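Local coordinates for PHD finger protein 3 (Homo sapiens, PDB 6IC9) that regulates neuronal gene expression by reading the phosphorylated C-terminal domain of RNA polymerase II through the SPOC domain of which these residues are part, at residues N12-G17 with A31-G36; D44-I49 with N109-V114; G52-P57 with R101-V106; C76-T81 with G150-Q155; T92-Y97 with N146-L151. One frame throughout, in Å; residues are numbered along the deposited sequence.

Interaction 1 of 5, residues N12-G17 with A31-G36; sequences NFIWKG and AYPVSG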
# COMPACT_ATOMS: atom_id res chain seq x y z
N ASN A 12 -2.70 5.12 17.84
CA ASN A 12 -2.80 6.06 16.74
C ASN A 12 -2.67 5.35 15.38
O ASN A 12 -2.26 5.97 14.38
CB ASN A 12 -1.75 7.18 16.88
CG ASN A 12 -0.30 6.66 16.98
OD1 ASN A 12 0.50 6.85 16.06
ND2 ASN A 12 0.04 6.04 18.12
N PHE A 13 -3.02 4.07 15.32
CA PHE A 13 -3.24 3.44 14.03
C PHE A 13 -4.56 3.92 13.43
O PHE A 13 -5.54 4.17 14.15
CB PHE A 13 -3.24 1.90 14.14
CG PHE A 13 -4.33 1.30 15.03
CD1 PHE A 13 -5.57 0.99 14.53
CD2 PHE A 13 -4.07 0.98 16.36
CE1 PHE A 13 -6.56 0.43 15.33
CE2 PHE A 13 -5.04 0.42 17.18
CZ PHE A 13 -6.30 0.14 16.66
N ILE A 14 -4.59 4.04 12.10
CA ILE A 14 -5.80 4.53 11.44
C ILE A 14 -6.71 3.42 10.90
O ILE A 14 -7.84 3.73 10.46
CB ILE A 14 -5.43 5.53 10.32
CG1 ILE A 14 -4.47 4.88 9.34
CG2 ILE A 14 -4.64 6.66 10.92
CD1 ILE A 14 -5.15 4.06 8.26
N TRP A 15 -6.28 2.17 10.90
CA TRP A 15 -7.12 1.06 10.43
C TRP A 15 -6.50 -0.24 10.91
O TRP A 15 -5.28 -0.34 11.02
CB TRP A 15 -7.22 1.06 8.90
CG TRP A 15 -7.82 -0.17 8.24
CD1 TRP A 15 -9.14 -0.38 7.94
CD2 TRP A 15 -7.11 -1.34 7.78
NE1 TRP A 15 -9.28 -1.59 7.32
CE2 TRP A 15 -8.06 -2.18 7.17
CE3 TRP A 15 -5.75 -1.71 7.76
CZ2 TRP A 15 -7.71 -3.42 6.61
CZ3 TRP A 15 -5.40 -2.97 7.18
CH2 TRP A 15 -6.39 -3.81 6.63
N LYS A 16 -7.35 -1.22 11.23
CA LYS A 16 -6.89 -2.56 11.62
C LYS A 16 -7.72 -3.55 10.85
O LYS A 16 -8.96 -3.44 10.82
CB LYS A 16 -7.04 -2.84 13.14
CG LYS A 16 -6.52 -4.21 13.59
CD LYS A 16 -7.04 -4.46 15.03
CE LYS A 16 -6.69 -5.81 15.55
NZ LYS A 16 -7.42 -6.09 16.87
N GLY A 17 -7.08 -4.45 10.14
CA GLY A 17 -7.85 -5.35 9.31
C GLY A 17 -6.92 -6.37 8.71
O GLY A 17 -5.75 -6.45 9.08
N ALA A 31 -2.54 -0.21 10.17
CA ALA A 31 -1.94 0.82 9.28
C ALA A 31 -1.70 2.10 10.06
O ALA A 31 -2.58 2.54 10.81
CB ALA A 31 -2.88 1.13 8.11
N TYR A 32 -0.53 2.72 9.85
CA TYR A 32 -0.14 3.98 10.44
C TYR A 32 0.16 4.97 9.33
O TYR A 32 0.72 4.59 8.30
CB TYR A 32 1.13 3.85 11.29
CG TYR A 32 0.85 2.93 12.50
CD1 TYR A 32 0.96 1.56 12.38
CD2 TYR A 32 0.39 3.47 13.72
CE1 TYR A 32 0.67 0.72 13.48
CE2 TYR A 32 0.09 2.64 14.80
CZ TYR A 32 0.24 1.29 14.67
OH TYR A 32 -0.06 0.49 15.74
N PRO A 33 -0.13 6.25 9.56
CA PRO A 33 0.14 7.26 8.51
C PRO A 33 1.61 7.46 8.26
O PRO A 33 2.45 7.37 9.16
CB PRO A 33 -0.51 8.54 9.07
CG PRO A 33 -0.78 8.27 10.47
CD PRO A 33 -0.98 6.79 10.63
N VAL A 34 1.93 7.68 6.99
CA VAL A 34 3.27 7.98 6.56
C VAL A 34 3.31 9.32 5.83
O VAL A 34 4.10 10.21 6.17
CB VAL A 34 3.84 6.86 5.64
CG1 VAL A 34 5.18 7.30 5.16
CG2 VAL A 34 3.99 5.49 6.40
N SER A 35 2.42 9.50 4.86
CA SER A 35 2.44 10.71 4.03
C SER A 35 1.03 11.00 3.56
O SER A 35 0.26 10.08 3.30
CB SER A 35 3.36 10.53 2.81
OG SER A 35 3.54 11.78 2.16
N GLY A 36 0.71 12.29 3.42
CA GLY A 36 -0.63 12.66 3.00
C GLY A 36 -1.64 12.54 4.12
O GLY A 36 -1.36 12.04 5.22
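I14 and A31 meet through main chain and side chains. The amide N of I14 donates to A31 O at 2.8 Å, with the donor lying nearly along the C=O axis. One residue on, the amide N of A31 donates to W15 O at 2.9 Å. This bond is straighter, 169° at the hydrogen. A31 thus has both its N-H and its carbonyl satisfied by the opposite segment. The carbonyl of I14 accepts a hydrogen bond from the hydroxyl of T42. The pairing belongs to the beta hairpin, where strands 15-21 and 25-35 pair in the sheet of the SPOC domain. Beside these bonds, I14 CD1 packs on A31 CB at 3.7 Å. Its other branch, CG2, rests on P33 CD. W15 brings the edge of its indole to the A31 methyl, CE3 to CB at 4.1 Å, while NE1 is satisfied by the carbonyl of P46. The CB of Y32 points away from segment 12-17, but its ring comes back to F13. CB of F13 sits over one face of that ring, 3.8 Å from the centroid, in a CH-pi contact. F13 CG lies between its backbone N and carbonyl carbon (chi1 62°), which carries the phenyl ring away from the strand. On the other side of strand 25-35, the backbone of Y32 bonds to R79 of strand 73-82.

Interaction 2 of 5, residues D44-I49 with N109-V114; sequences DLPDSI and NNMKQV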
# COMPACT_ATOMS: atom_id res chain seq x y z
N ASP A 44 -12.77 4.04 4.75
CA ASP A 44 -12.54 3.83 3.34
C ASP A 44 -11.81 2.53 3.02
O ASP A 44 -11.64 2.21 1.84
CB ASP A 44 -11.69 4.99 2.80
CG ASP A 44 -12.48 6.29 2.62
OD1 ASP A 44 -13.72 6.25 2.74
OD2 ASP A 44 -11.83 7.34 2.34
N LEU A 45 -11.31 1.81 4.03
CA LEU A 45 -10.64 0.54 3.78
C LEU A 45 -11.54 -0.60 4.23
O LEU A 45 -12.19 -0.49 5.28
CB LEU A 45 -9.30 0.46 4.54
CG LEU A 45 -8.26 1.44 3.99
CD1 LEU A 45 -7.13 1.55 4.95
CD2 LEU A 45 -7.74 1.06 2.56
N PRO A 46 -11.65 -1.66 3.42
CA PRO A 46 -12.48 -2.82 3.82
C PRO A 46 -11.88 -3.53 5.03
O PRO A 46 -10.74 -3.26 5.45
CB PRO A 46 -12.46 -3.71 2.58
CG PRO A 46 -11.05 -3.41 1.95
CD PRO A 46 -10.81 -1.92 2.23
N ASP A 47 -12.68 -4.46 5.61
CA ASP A 47 -12.17 -5.31 6.69
C ASP A 47 -10.95 -6.13 6.25
O ASP A 47 -10.10 -6.48 7.07
CB ASP A 47 -13.28 -6.31 7.15
CG ASP A 47 -14.35 -5.66 8.01
OD1 ASP A 47 -14.27 -4.47 8.32
OD2 ASP A 47 -15.31 -6.39 8.39
N SER A 48 -10.94 -6.59 5.01
CA SER A 48 -9.89 -7.43 4.48
C SER A 48 -9.54 -6.88 3.11
O SER A 48 -10.41 -6.82 2.24
CB SER A 48 -10.33 -8.89 4.35
OG SER A 48 -9.28 -9.62 3.73
N ILE A 49 -8.31 -6.40 2.96
CA ILE A 49 -7.81 -5.95 1.66
C ILE A 49 -7.41 -7.18 0.87
O ILE A 49 -6.48 -7.89 1.27
CB ILE A 49 -6.59 -5.03 1.83
CG1 ILE A 49 -6.98 -3.79 2.61
CG2 ILE A 49 -5.96 -4.72 0.42
CD1 ILE A 49 -5.79 -2.94 3.03
N ASN A 109 -10.47 -5.11 -4.17
CA ASN A 109 -11.81 -4.92 -3.58
C ASN A 109 -11.92 -3.55 -2.95
O ASN A 109 -12.37 -3.38 -1.81
CB ASN A 109 -12.15 -6.02 -2.55
CG ASN A 109 -11.26 -5.93 -1.29
OD1 ASN A 109 -10.09 -5.52 -1.38
ND2 ASN A 109 -11.83 -6.31 -0.12
N ASN A 110 -11.52 -2.52 -3.70
CA ASN A 110 -11.48 -1.17 -3.14
C ASN A 110 -12.88 -0.67 -2.78
O ASN A 110 -13.87 -0.99 -3.43
CB ASN A 110 -10.84 -0.20 -4.14
CG ASN A 110 -9.38 -0.54 -4.41
OD1 ASN A 110 -8.72 -1.08 -3.51
ND2 ASN A 110 -8.87 -0.27 -5.63
N MET A 111 -12.93 0.18 -1.77
CA MET A 111 -14.21 0.81 -1.52
C MET A 111 -14.38 2.03 -2.42
O MET A 111 -13.45 2.47 -3.12
CB MET A 111 -14.36 1.14 -0.04
CG MET A 111 -14.89 -0.13 0.69
SD MET A 111 -14.82 -0.07 2.45
CE MET A 111 -16.22 1.01 2.84
N LYS A 112 -15.60 2.58 -2.36
CA LYS A 112 -16.03 3.60 -3.31
C LYS A 112 -15.05 4.77 -3.38
O LYS A 112 -14.77 5.28 -4.47
CB LYS A 112 -17.44 4.07 -2.89
CG LYS A 112 -18.07 5.13 -3.76
CD LYS A 112 -19.34 5.71 -3.10
CE LYS A 112 -20.02 6.76 -3.98
NZ LYS A 112 -19.12 7.92 -4.32
N GLN A 113 -14.50 5.19 -2.25
CA GLN A 113 -13.68 6.39 -2.27
C GLN A 113 -12.25 6.12 -2.68
O GLN A 113 -11.50 7.09 -2.89
CB GLN A 113 -13.66 7.07 -0.90
CG GLN A 113 -14.94 7.84 -0.54
CD GLN A 113 -15.29 8.89 -1.58
OE1 GLN A 113 -16.26 8.72 -2.32
NE2 GLN A 113 -14.51 9.97 -1.65
N VAL A 114 -11.80 4.87 -2.77
CA VAL A 114 -10.43 4.63 -3.18
C VAL A 114 -10.41 4.10 -4.61
O VAL A 114 -10.99 3.05 -4.93
CB VAL A 114 -9.61 3.77 -2.19
CG1 VAL A 114 -10.27 3.55 -0.90
CG2 VAL A 114 -8.96 2.56 -2.80
O HOH W 1 -10.78 0.49 -0.24
O HOH W 2 -15.33 4.75 0.42
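D44 faces M111, Q113 and V114 at the end of helix 41-44. Its carbonyl O lies 3.5 Å from M111 CB, with V114 CG1 also against it. A water joins the same oxygen to the amide N of M111. A second water donates to D44 OD1 and accepts from the amide N of Q113, a longer link on the aspartate side. The carboxylate also lies against Q113 CB, while OD2 makes a salt bridge to R154. Next along the chain, the sulfur of M111 reaches the L45-P46 peptide, with SD 3.7 Å from P46 N. M111 CG is anti to the carbonyl carbon (chi1 -85°), and the extended chi2 carries SD there. P46 then lays its ring against the amide of N109, CG to ND2 at 3.6 Å. That amide donates from ND2 to S48 O at 2.8 Å, with the acceptor close to the amide plane. Its OD1 accepts from the backbone N of Q50. An alanine in place of N109 would probably leave S48 O and the Q50 amide without these partners. The loop between strands 104-107 and 114-122 thereby lies along the connection from helix 41-44 into strand 48-55, which pairs with strand 15-21.

Interaction 3 of 5, residues G52-P57 with R101-V106; sequences GGRISP and RKRYGV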
# COMPACT_ATOMS: atom_id res chain seq x y z
N GLY A 52 -5.29 -8.79 -5.40
CA GLY A 52 -5.74 -9.40 -6.63
C GLY A 52 -4.70 -9.64 -7.67
O GLY A 52 -4.99 -10.28 -8.68
N GLY A 53 -3.50 -9.09 -7.52
CA GLY A 53 -2.53 -9.23 -8.58
C GLY A 53 -1.28 -8.43 -8.30
O GLY A 53 -1.08 -7.90 -7.20
N ARG A 54 -0.45 -8.37 -9.32
CA ARG A 54 0.83 -7.71 -9.16
C ARG A 54 1.09 -6.82 -10.35
O ARG A 54 0.54 -7.01 -11.45
CB ARG A 54 1.95 -8.73 -8.98
CG ARG A 54 2.04 -9.68 -10.14
CD ARG A 54 2.87 -10.93 -9.83
NE ARG A 54 2.98 -11.73 -11.05
CZ ARG A 54 3.42 -12.99 -11.09
NH1 ARG A 54 3.78 -13.61 -9.98
NH2 ARG A 54 3.53 -13.61 -12.27
N ILE A 55 1.95 -5.84 -10.14
CA ILE A 55 2.14 -4.82 -11.17
C ILE A 55 3.58 -4.32 -11.11
O ILE A 55 4.20 -4.28 -10.05
CB ILE A 55 1.09 -3.68 -10.94
CG1 ILE A 55 1.03 -2.70 -12.14
CG2 ILE A 55 1.35 -2.94 -9.59
CD1 ILE A 55 -0.16 -1.66 -12.01
N SER A 56 4.12 -3.91 -12.27
CA SER A 56 5.47 -3.38 -12.33
C SER A 56 5.56 -2.03 -11.62
O SER A 56 4.66 -1.20 -11.73
CB SER A 56 5.87 -3.26 -13.79
OG SER A 56 6.75 -2.18 -13.94
N PRO A 57 6.62 -1.78 -10.85
CA PRO A 57 6.73 -0.48 -10.15
C PRO A 57 6.76 0.70 -11.11
O PRO A 57 6.16 1.73 -10.81
CB PRO A 57 8.05 -0.61 -9.37
CG PRO A 57 8.15 -2.12 -9.10
CD PRO A 57 7.63 -2.76 -10.38
N ARG A 101 10.26 -10.60 -6.52
CA ARG A 101 9.79 -10.40 -7.89
C ARG A 101 9.87 -8.96 -8.38
O ARG A 101 9.62 -8.71 -9.58
CB ARG A 101 8.35 -10.92 -7.99
CG ARG A 101 8.21 -12.42 -7.67
CD ARG A 101 6.77 -12.89 -7.56
NE ARG A 101 6.64 -14.34 -7.39
CZ ARG A 101 6.96 -15.00 -6.30
NH1 ARG A 101 7.44 -14.34 -5.22
NH2 ARG A 101 6.78 -16.30 -6.27
N LYS A 102 10.27 -8.00 -7.54
CA LYS A 102 10.32 -6.59 -7.89
C LYS A 102 8.97 -6.18 -8.48
O LYS A 102 8.88 -5.67 -9.61
CB LYS A 102 11.46 -6.29 -8.87
CG LYS A 102 12.83 -6.71 -8.31
CD LYS A 102 13.93 -6.57 -9.38
CE LYS A 102 15.28 -7.00 -8.81
NZ LYS A 102 15.65 -6.10 -7.68
N ARG A 103 7.92 -6.46 -7.72
CA ARG A 103 6.57 -6.09 -8.11
C ARG A 103 5.94 -5.37 -6.93
O ARG A 103 6.40 -5.48 -5.79
CB ARG A 103 5.70 -7.33 -8.50
CG ARG A 103 6.20 -8.07 -9.79
CD ARG A 103 5.99 -7.21 -11.03
NE ARG A 103 6.35 -7.90 -12.28
CZ ARG A 103 7.56 -7.87 -12.82
NH1 ARG A 103 8.53 -7.22 -12.21
NH2 ARG A 103 7.83 -8.51 -13.96
N TYR A 104 4.84 -4.68 -7.22
CA TYR A 104 3.93 -4.22 -6.20
C TYR A 104 2.65 -5.06 -6.24
O TYR A 104 2.27 -5.62 -7.28
CB TYR A 104 3.56 -2.73 -6.39
CG TYR A 104 4.72 -1.75 -6.29
CD1 TYR A 104 5.97 -2.12 -5.71
CD2 TYR A 104 4.57 -0.44 -6.76
CE1 TYR A 104 7.04 -1.22 -5.66
CE2 TYR A 104 5.65 0.48 -6.68
CZ TYR A 104 6.87 0.07 -6.13
OH TYR A 104 7.92 0.96 -6.04
N GLY A 105 1.93 -5.09 -5.12
CA GLY A 105 0.62 -5.74 -5.09
C GLY A 105 -0.48 -4.76 -5.48
O GLY A 105 -0.38 -3.55 -5.21
N VAL A 106 -1.56 -5.28 -6.06
CA VAL A 106 -2.74 -4.48 -6.44
C VAL A 106 -3.95 -4.95 -5.64
O VAL A 106 -4.30 -6.14 -5.68
CB VAL A 106 -3.04 -4.60 -7.94
CG1 VAL A 106 -4.18 -3.63 -8.31
CG2 VAL A 106 -1.75 -4.27 -8.76
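Strands 52-55 and 104-106 run antiparallel, their short axes 145° apart, with I55 and Y104 forming a hydrogen-bonded pair and R54 and G105 a non-hydrogen-bonded one. The I55-Y104 pair has a bond each way, both in the carbonyl plane and both 2.9 Å from N to O. At the other end, G52 and G53 both face V106 in a classic beta bulge. G52 N donates to V106 O at 2.8 Å, and V106 N to G53 O from above its carbonyl plane. The I55 and V106 side chains cross at about a right angle, and their CG2 methyls touch closely at 3.5 Å. With CG1 of I55 anti to the backbone N (chi1 -169°), CG2 falls between N and the carbonyl carbon, where it meets V106. P57 lies over one face of the Y104 ring, its CB 3.9 Å from the centroid in a CH-pi contact. The Y104 hydroxyl is hydrogen-bonded to NE1 of W61 in helix 57-70. On the other face R54 CB lies 4.0 Å from R103 CB. R54 NH1 comes within 3.9 Å of R101 NE, two like charges with no bond between them; NH1 bonds to the Y97 hydroxyl. R54 NH2 is bonded to a modified side chain of the bound peptide, and backbone bonds from G52 and R54 hold the same peptide. This part of strand 48-55 therefore belongs to the site for the phosphorylated CTD peptide.

Interaction 4 of 5, residues C76-T81 with G150-Q155; sequences CVVRFT and GLIIRQ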
# COMPACT_ATOMS: atom_id res chain seq x y z
N CYS A 76 -2.21 9.17 -0.52
CA CYS A 76 -1.58 9.03 0.78
C CYS A 76 -0.87 7.69 0.90
O CYS A 76 -1.06 6.77 0.11
CB CYS A 76 -2.55 9.30 1.91
SG CYS A 76 -3.64 7.99 2.35
N VAL A 77 0.03 7.64 1.85
CA VAL A 77 0.93 6.51 2.00
C VAL A 77 0.78 6.09 3.45
O VAL A 77 0.80 6.95 4.34
CB VAL A 77 2.40 6.89 1.68
CG1 VAL A 77 3.25 5.63 1.93
CG2 VAL A 77 2.57 7.38 0.19
N VAL A 78 0.51 4.80 3.68
CA VAL A 78 0.46 4.26 5.04
C VAL A 78 1.52 3.18 5.16
O VAL A 78 2.09 2.71 4.16
CB VAL A 78 -0.92 3.68 5.42
CG1 VAL A 78 -1.99 4.76 5.37
CG2 VAL A 78 -1.31 2.45 4.47
N ARG A 79 1.82 2.81 6.41
CA ARG A 79 2.75 1.71 6.64
C ARG A 79 2.00 0.66 7.47
O ARG A 79 1.16 1.02 8.32
CB ARG A 79 4.03 2.11 7.36
CG ARG A 79 3.85 2.59 8.77
CD ARG A 79 5.26 2.94 9.42
NE ARG A 79 5.03 3.67 10.66
CZ ARG A 79 4.74 3.08 11.80
NH1 ARG A 79 4.70 1.73 11.85
NH2 ARG A 79 4.49 3.81 12.86
N PHE A 80 2.22 -0.60 7.14
CA PHE A 80 1.52 -1.73 7.78
C PHE A 80 2.44 -2.35 8.80
O PHE A 80 3.65 -2.47 8.55
CB PHE A 80 1.11 -2.78 6.73
CG PHE A 80 0.04 -2.28 5.79
CD1 PHE A 80 -1.26 -2.11 6.25
CD2 PHE A 80 0.34 -1.98 4.45
CE1 PHE A 80 -2.30 -1.64 5.38
CE2 PHE A 80 -0.66 -1.48 3.57
CZ PHE A 80 -2.03 -1.34 4.03
N THR A 81 1.85 -2.82 9.92
CA THR A 81 2.61 -3.56 10.94
C THR A 81 1.82 -4.81 11.28
O THR A 81 0.61 -4.72 11.40
CB THR A 81 2.81 -2.74 12.23
OG1 THR A 81 1.54 -2.49 12.81
CG2 THR A 81 3.43 -1.35 11.93
N GLY A 150 1.35 0.93 1.99
CA GLY A 150 0.18 1.05 1.13
C GLY A 150 0.20 2.43 0.48
O GLY A 150 0.25 3.45 1.17
N LEU A 151 0.12 2.44 -0.84
CA LEU A 151 -0.03 3.68 -1.63
C LEU A 151 -1.48 3.76 -2.02
O LEU A 151 -1.95 2.91 -2.77
CB LEU A 151 0.88 3.60 -2.86
CG LEU A 151 0.67 4.67 -3.91
CD1 LEU A 151 0.95 5.97 -3.27
CD2 LEU A 151 1.67 4.37 -5.07
N ILE A 152 -2.21 4.76 -1.50
CA ILE A 152 -3.65 4.82 -1.65
C ILE A 152 -4.03 6.06 -2.46
O ILE A 152 -3.71 7.19 -2.08
CB ILE A 152 -4.35 4.84 -0.27
CG1 ILE A 152 -3.76 3.69 0.60
CG2 ILE A 152 -5.85 4.67 -0.41
CD1 ILE A 152 -4.25 3.76 2.04
N ILE A 153 -4.70 5.83 -3.59
CA ILE A 153 -5.24 6.89 -4.44
C ILE A 153 -6.71 7.06 -4.10
O ILE A 153 -7.51 6.15 -4.34
CB ILE A 153 -5.09 6.54 -5.93
CG1 ILE A 153 -3.69 5.99 -6.22
CG2 ILE A 153 -5.47 7.77 -6.82
CD1 ILE A 153 -2.58 6.96 -5.82
N ARG A 154 -7.10 8.24 -3.59
CA ARG A 154 -8.49 8.50 -3.23
C ARG A 154 -9.09 9.64 -4.07
O ARG A 154 -8.40 10.53 -4.56
CB ARG A 154 -8.58 8.84 -1.75
CG ARG A 154 -7.62 7.90 -0.95
CD ARG A 154 -7.17 8.47 0.40
NE ARG A 154 -8.30 8.32 1.28
CZ ARG A 154 -8.41 8.82 2.51
NH1 ARG A 154 -7.45 9.54 3.09
NH2 ARG A 154 -9.53 8.56 3.15
N GLN A 155 -10.40 9.60 -4.21
CA GLN A 155 -11.10 10.68 -4.89
C GLN A 155 -11.11 11.91 -4.00
O GLN A 155 -11.04 11.81 -2.77
CB GLN A 155 -12.54 10.25 -5.23
CG GLN A 155 -12.69 8.78 -5.69
CD GLN A 155 -12.34 8.52 -7.18
OE1 GLN A 155 -11.95 9.43 -7.92
NE2 GLN A 155 -12.50 7.26 -7.61
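C76 and I152 stand beside each other on one sheet face, SG 4.2 Å from I152 CB. The sulfur lies between the backbone N and the carbonyl carbon (chi1 80°), where it also meets the chain of R154, 4.1 Å from its CD. R154 bends at chi3; its guanidinium, besides its bridge to D44, bonds to the carbonyl of E39. Farther along this face V78 and I152 cross at a slant, V78 CG2 to I152 CD1 at 4.0 Å. The missing side chain of G150 lets the F80 ring come in, with CE2 3.5 Å from G150 N, and V78 CG2 sits close by. A CB on G150 would clash with that ring. The other face carries V77 and L151, whose CG2 and CD1 methyls touch loosely. These strands, 73-82 and 147-155, are neighbours in the SPOC sheet and run antiparallel, their segment axes at 148°. C76 pairs with I152 and V78 with G150 as hydrogen-bonded pairs, while V77 and L151 form the non-hydrogen-bonded pair between them. I152 N donates to C76 O at 2.8 Å, and C76 N returns a bond to I152 O. G150 N reaches V78 O from above its carbonyl plane, unlike the bond from V78 N to G150 O, which lies in plane. M117 of strand 114-122 packs against both F80 and I152.

Interaction 5 of 5, residues T92-Y97 with N146-L151; sequences TLLFAY and NLLLGL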
# COMPACT_ATOMS: atom_id res chain seq x y z
N THR A 92 5.91 -11.27 6.56
CA THR A 92 7.21 -11.55 5.95
C THR A 92 7.08 -12.34 4.64
O THR A 92 7.81 -12.05 3.68
CB THR A 92 8.08 -12.27 6.96
OG1 THR A 92 8.30 -11.37 8.06
CG2 THR A 92 9.44 -12.67 6.37
N LEU A 93 6.21 -13.36 4.59
CA LEU A 93 6.01 -14.07 3.32
C LEU A 93 5.54 -13.13 2.23
O LEU A 93 6.00 -13.22 1.08
CB LEU A 93 4.97 -15.19 3.48
CG LEU A 93 5.46 -16.42 4.22
CD1 LEU A 93 4.25 -17.27 4.64
CD2 LEU A 93 6.39 -17.19 3.29
N LEU A 94 4.60 -12.25 2.56
CA LEU A 94 4.08 -11.33 1.57
C LEU A 94 5.12 -10.30 1.15
O LEU A 94 5.28 -10.03 -0.05
CB LEU A 94 2.83 -10.62 2.12
CG LEU A 94 2.01 -9.89 1.02
CD1 LEU A 94 1.58 -10.83 -0.06
CD2 LEU A 94 0.78 -9.24 1.68
N PHE A 95 5.85 -9.74 2.12
CA PHE A 95 6.98 -8.86 1.76
C PHE A 95 7.94 -9.57 0.79
O PHE A 95 8.32 -9.02 -0.24
CB PHE A 95 7.77 -8.48 3.03
CG PHE A 95 9.01 -7.68 2.70
CD1 PHE A 95 10.22 -8.28 2.45
CD2 PHE A 95 8.92 -6.31 2.57
CE1 PHE A 95 11.35 -7.51 2.10
CE2 PHE A 95 10.05 -5.55 2.22
CZ PHE A 95 11.25 -6.16 1.99
N ALA A 96 8.35 -10.80 1.13
CA ALA A 96 9.29 -11.55 0.29
C ALA A 96 8.71 -11.85 -1.08
O ALA A 96 9.43 -11.84 -2.10
CB ALA A 96 9.71 -12.85 0.99
N TYR A 97 7.42 -12.14 -1.13
CA TYR A 97 6.77 -12.43 -2.41
C TYR A 97 7.01 -11.30 -3.39
O TYR A 97 7.44 -11.51 -4.54
CB TYR A 97 5.25 -12.64 -2.20
CG TYR A 97 4.56 -12.87 -3.53
CD1 TYR A 97 4.37 -14.15 -4.00
CD2 TYR A 97 4.16 -11.78 -4.35
CE1 TYR A 97 3.80 -14.37 -5.24
CE2 TYR A 97 3.61 -11.99 -5.60
CZ TYR A 97 3.41 -13.30 -6.02
OH TYR A 97 2.86 -13.50 -7.27
N ASN A 146 12.19 -4.33 7.41
CA ASN A 146 11.49 -4.46 6.13
C ASN A 146 10.02 -4.14 6.36
O ASN A 146 9.41 -4.59 7.35
CB ASN A 146 11.63 -5.89 5.57
CG ASN A 146 13.04 -6.23 5.13
OD1 ASN A 146 13.82 -5.36 4.77
ND2 ASN A 146 13.37 -7.53 5.16
N LEU A 147 9.40 -3.43 5.40
CA LEU A 147 8.06 -2.89 5.61
C LEU A 147 7.22 -3.11 4.37
O LEU A 147 7.73 -3.06 3.24
CB LEU A 147 8.07 -1.36 5.84
CG LEU A 147 8.56 -0.90 7.22
CD1 LEU A 147 8.60 0.61 7.20
CD2 LEU A 147 7.53 -1.46 8.26
N LEU A 148 5.92 -3.25 4.59
CA LEU A 148 4.90 -3.16 3.53
C LEU A 148 4.26 -1.80 3.68
O LEU A 148 3.76 -1.47 4.78
CB LEU A 148 3.82 -4.26 3.71
CG LEU A 148 4.33 -5.68 3.38
CD1 LEU A 148 3.25 -6.69 3.78
CD2 LEU A 148 4.65 -5.85 1.87
N LEU A 149 4.32 -0.99 2.62
CA LEU A 149 3.61 0.28 2.54
C LEU A 149 2.35 0.11 1.71
O LEU A 149 2.31 -0.70 0.79
CB LEU A 149 4.56 1.29 1.85
CG LEU A 149 5.48 2.22 2.66
CD1 LEU A 149 6.14 1.62 3.87
CD2 LEU A 149 6.49 2.97 1.71
N GLY A 150 1.35 0.93 1.99
CA GLY A 150 0.18 1.05 1.13
C GLY A 150 0.20 2.43 0.48
O GLY A 150 0.25 3.45 1.17
N LEU A 151 0.12 2.44 -0.84
CA LEU A 151 -0.03 3.68 -1.63
C LEU A 151 -1.48 3.76 -2.02
O LEU A 151 -1.95 2.91 -2.77
CB LEU A 151 0.88 3.60 -2.86
CG LEU A 151 0.67 4.67 -3.91
CD1 LEU A 151 0.95 5.97 -3.27
CD2 LEU A 151 1.67 4.37 -5.07
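F95 lays one face of its ring over N146, whose CB is 3.7 Å from the centroid and close to the ring normal. The amide of N146 is nearly parallel to the ring, 5° between the planes, and stacks on it near CZ and CE1. Its OD1 accepts from the backbone N of A124, which holds the amide in place. The ring edge meets a backbone oxygen: L147 O lies in plane, 3.5 Å from CD2. F95 CG is anti to the backbone N (chi1 175°), which directs the ring off the helix toward the strand. L148 CD2 packs against the backbone of F95, 3.8 Å from its CA, and L148 CD1 touches L94 CD2. Replacing F95 by an alanine would probably open a gap beside L147 O and strip N146 of its stacking partner. The segment of helix 85-101 lies across strand 147-155 at 75°. L94 packs also on strand 15-21 and on L119 of strand 114-122, while F95 reaches P121 of that strand.

From the N terminus, interaction 1 closes first, as the short hairpin of strands 15-21 and 25-35. Strand 48-55 then opens two longer loops: interaction 3 is nested inside the one closed by interaction 2. Interactions 4 and 5 both end on strand 147-155, sharing G150 and L151, and their segments alternate with those of 2 and 3. All five reach one sheet. Strand 25-35 of interaction 1 pairs with strand 73-82 of interaction 4, and W15 touches P46 of interaction 2. The D44-R154 salt bridge links interactions 2 and 4. Y97 and R54 join helix 85-101 of interaction 5 to the peptide-binding part of interaction 3.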